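Local atomic coordinates of iron transport multicopper oxidase FET3 (Saccharomyces cerevisiae, PDB entry 1ZPU), a protein that oxidises ferrous to ferric iron at the yeast cell surface with four copper ions, reducing dioxygen to water, for uptake through the permease FTR1. Residues Q490-E494 with N495-V499. Numbering follows the deposited sequence.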
ATOM      1  N   GLN A 490     -21.159  -2.130  12.296  1.00 69.34           N
ATOM      2  CA  GLN A 490     -20.171  -1.075  12.267  1.00 69.26           C
ATOM      3  C   GLN A 490     -19.832  -0.558  13.667  1.00 69.20           C
ATOM      4  O   GLN A 490     -18.785   0.061  13.865  1.00 69.11           O
ATOM      5  CB  GLN A 490     -20.697   0.048  11.385  1.00 69.24           C
ATOM      6  CG  GLN A 490     -19.640   0.887  10.758  1.00 70.01           C
ATOM      7  CD  GLN A 490     -18.849   0.151   9.709  1.00 70.40           C
ATOM      8  OE1 GLN A 490     -17.741  -0.307   9.974  1.00 70.81           O
ATOM      9  NE2 GLN A 490     -19.411   0.033   8.509  1.00 70.23           N
ATOM     10  N   GLN A 491     -20.716  -0.823  14.632  1.00 69.22           N
ATOM     11  CA  GLN A 491     -20.525  -0.367  16.015  1.00 69.29           C
ATOM     12  C   GLN A 491     -19.261  -0.965  16.629  1.00 69.13           C
ATOM     13  O   GLN A 491     -18.936  -2.120  16.382  1.00 69.10           O
ATOM     14  CB  GLN A 491     -21.759  -0.665  16.890  1.00 69.47           C
ATOM     15  CG  GLN A 491     -23.104  -0.045  16.418  1.00 70.11           C
ATOM     16  CD  GLN A 491     -23.005   1.456  16.109  1.00 71.21           C
ATOM     17  OE1 GLN A 491     -22.953   2.288  17.020  1.00 71.41           O
ATOM     18  NE2 GLN A 491     -22.986   1.802  14.816  1.00 70.93           N
ATOM     19  N   LEU A 492     -18.546  -0.162  17.413  1.00 69.07           N
ATOM     20  CA  LEU A 492     -17.273  -0.574  18.003  1.00 68.93           C
ATOM     21  C   LEU A 492     -17.464  -1.618  19.090  1.00 68.96           C
ATOM     22  O   LEU A 492     -18.345  -1.497  19.940  1.00 69.18           O
ATOM     23  CB  LEU A 492     -16.489   0.624  18.555  1.00 68.60           C
ATOM     24  CG  LEU A 492     -16.177   1.752  17.568  1.00 68.75           C
ATOM     25  CD1 LEU A 492     -15.838   3.045  18.293  1.00 68.91           C
ATOM     26  CD2 LEU A 492     -15.079   1.372  16.588  1.00 68.42           C
ATOM     27  N   SER A 493     -16.621  -2.643  19.046  1.00 69.07           N
ATOM     28  CA  SER A 493     -16.627  -3.740  20.004  1.00 69.08           C
ATOM     29  C   SER A 493     -16.036  -3.317  21.347  1.00 69.25           C
ATOM     30  O   SER A 493     -15.340  -2.301  21.436  1.00 69.24           O
ATOM     31  CB  SER A 493     -15.806  -4.900  19.449  1.00 68.99           C
ATOM     32  OG  SER A 493     -14.468  -4.499  19.215  1.00 68.66           O
ATOM     33  N   GLU A 494     -16.302  -4.112  22.383  1.00 69.37           N
ATOM     34  CA  GLU A 494     -15.724  -3.873  23.707  1.00 69.48           C
ATOM     35  C   GLU A 494     -14.193  -3.886  23.608  1.00 69.37           C
ATOM     36  O   GLU A 494     -13.528  -2.996  24.138  1.00 69.34           O
ATOM     37  CB  GLU A 494     -16.205  -4.900  24.755  1.00 69.72           C
ATOM     38  CG  GLU A 494     -17.641  -5.431  24.588  1.00 70.18           C
ATOM     39  CD  GLU A 494     -18.694  -4.596  25.307  1.00 71.30           C
ATOM     40  OE1 GLU A 494     -18.511  -3.364  25.434  1.00 71.93           O
ATOM     41  OE2 GLU A 494     -19.720  -5.177  25.741  1.00 71.88           O
ATOM     42  N   ASN A 495     -13.647  -4.878  22.910  1.00 69.24           N
ATOM     43  CA  ASN A 495     -12.206  -4.976  22.732  1.00 69.25           C
ATOM     44  C   ASN A 495     -11.549  -3.692  22.216  1.00 69.23           C
ATOM     45  O   ASN A 495     -10.540  -3.252  22.780  1.00 69.14           O
ATOM     46  CB  ASN A 495     -11.829  -6.150  21.836  1.00 69.22           C
ATOM     47  CG  ASN A 495     -10.339  -6.225  21.599  1.00 69.67           C
ATOM     48  OD1 ASN A 495      -9.872  -6.234  20.452  1.00 70.28           O
ATOM     49  ND2 ASN A 495      -9.573  -6.231  22.688  1.00 69.70           N
ATOM     50  N   HIS A 496     -12.118  -3.108  21.154  1.00 69.21           N
ATOM     51  CA  HIS A 496     -11.594  -1.870  20.551  1.00 69.18           C
ATOM     52  C   HIS A 496     -11.610  -0.686  21.528  1.00 69.21           C
ATOM     53  O   HIS A 496     -10.620   0.046  21.635  1.00 69.21           O
ATOM     54  CB  HIS A 496     -12.365  -1.495  19.280  1.00 69.16           C
ATOM     55  CG  HIS A 496     -12.094  -2.384  18.109  1.00 69.64           C
ATOM     56  ND1 HIS A 496     -10.826  -2.777  17.743  1.00 70.10           N
ATOM     57  CD2 HIS A 496     -12.932  -2.934  17.199  1.00 70.37           C
ATOM     58  CE1 HIS A 496     -10.892  -3.546  16.672  1.00 69.36           C
ATOM     59  NE2 HIS A 496     -12.157  -3.654  16.318  1.00 70.17           N
ATOM     60  N   LEU A 497     -12.732  -0.499  22.224  1.00 69.12           N
ATOM     61  CA  LEU A 497     -12.841   0.520  23.260  1.00 69.11           C
ATOM     62  C   LEU A 497     -11.786   0.276  24.346  1.00 69.24           C
ATOM     63  O   LEU A 497     -11.160   1.214  24.843  1.00 69.20           O
ATOM     64  CB  LEU A 497     -14.264   0.529  23.853  1.00 69.26           C
ATOM     65  CG  LEU A 497     -15.424   1.385  23.290  1.00 68.79           C
ATOM     66  CD1 LEU A 497     -15.203   1.941  21.879  1.00 68.07           C
ATOM     67  CD2 LEU A 497     -16.748   0.616  23.366  1.00 68.83           C
ATOM     68  N   GLU A 498     -11.587  -0.995  24.685  1.00 69.39           N
ATOM     69  CA  GLU A 498     -10.573  -1.413  25.647  1.00 69.62           C
ATOM     70  C   GLU A 498      -9.157  -0.992  25.207  1.00 69.48           C
ATOM     71  O   GLU A 498      -8.371  -0.529  26.040  1.00 69.44           O
ATOM     72  CB  GLU A 498     -10.685  -2.927  25.863  1.00 70.13           C
ATOM     73  CG  GLU A 498      -9.474  -3.617  26.478  1.00 71.24           C
ATOM     74  CD  GLU A 498      -9.458  -3.560  27.994  1.00 72.97           C
ATOM     75  OE1 GLU A 498     -10.507  -3.248  28.621  1.00 72.97           O
ATOM     76  OE2 GLU A 498      -8.377  -3.847  28.553  1.00 74.20           O
ATOM     77  N   VAL A 499      -8.856  -1.155  23.911  1.00 69.25           N
ATOM     78  CA  VAL A 499      -7.592  -0.704  23.308  1.00 69.16           C
ATOM     79  C   VAL A 499      -7.397   0.793  23.518  1.00 69.19           C
ATOM     80  O   VAL A 499      -6.319   1.231  23.923  1.00 69.19           O
ATOM     81  CB  VAL A 499      -7.535  -0.982  21.763  1.00 69.31           C
ATOM     82  CG1 VAL A 499      -6.248  -0.441  21.143  1.00 69.02           C
ATOM     83  CG2 VAL A 499      -7.653  -2.450  21.460  1.00 69.33           C
TER
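Ser493 caps the N-terminus of helix 494-502 by reaching its hydroxyl forward to the first turn, where OG accepts a weak bond from His496 N at 3.3 Å. Its OG sits between the backbone N and the carbonyl carbon (chi1 60°), the rotamer that brings the oxygen close to the amide three residues on. The helical pattern then takes over: Leu497 N donates to Ser493 O over 3.3 Å in a nearly straight bond, and Glu498 N to Glu494 O over 2.8 Å. The close-packed side faces inward. There Ser493 OG meets the His496 ring obliquely, nearest CD2, and the ring continues onto Met72 and Met89 of the first plastocyanin-like domain. Asn495 reaches the same domain at strand 88-94, its side chain accepting from Leu90 N through OD1 and donating to Thr88 O through ND2. Replacing His496 by an alanine would remove the ring, and is likely to leave Ser493 OG without its ring neighbour and open a gap against Met72 and Met89. Leu492 and Leu497 cross at about a right angle, with Leu492 CB 3.8 Å from Leu497 CD1. The outer side is looser: the carboxylates of Glu494 and Glu498 lead away toward solvent. The hydroxyl cap takes up a helix-end amide, and the negative charge of Glu494 in the first turn probably suits the positive end of the helix dipole.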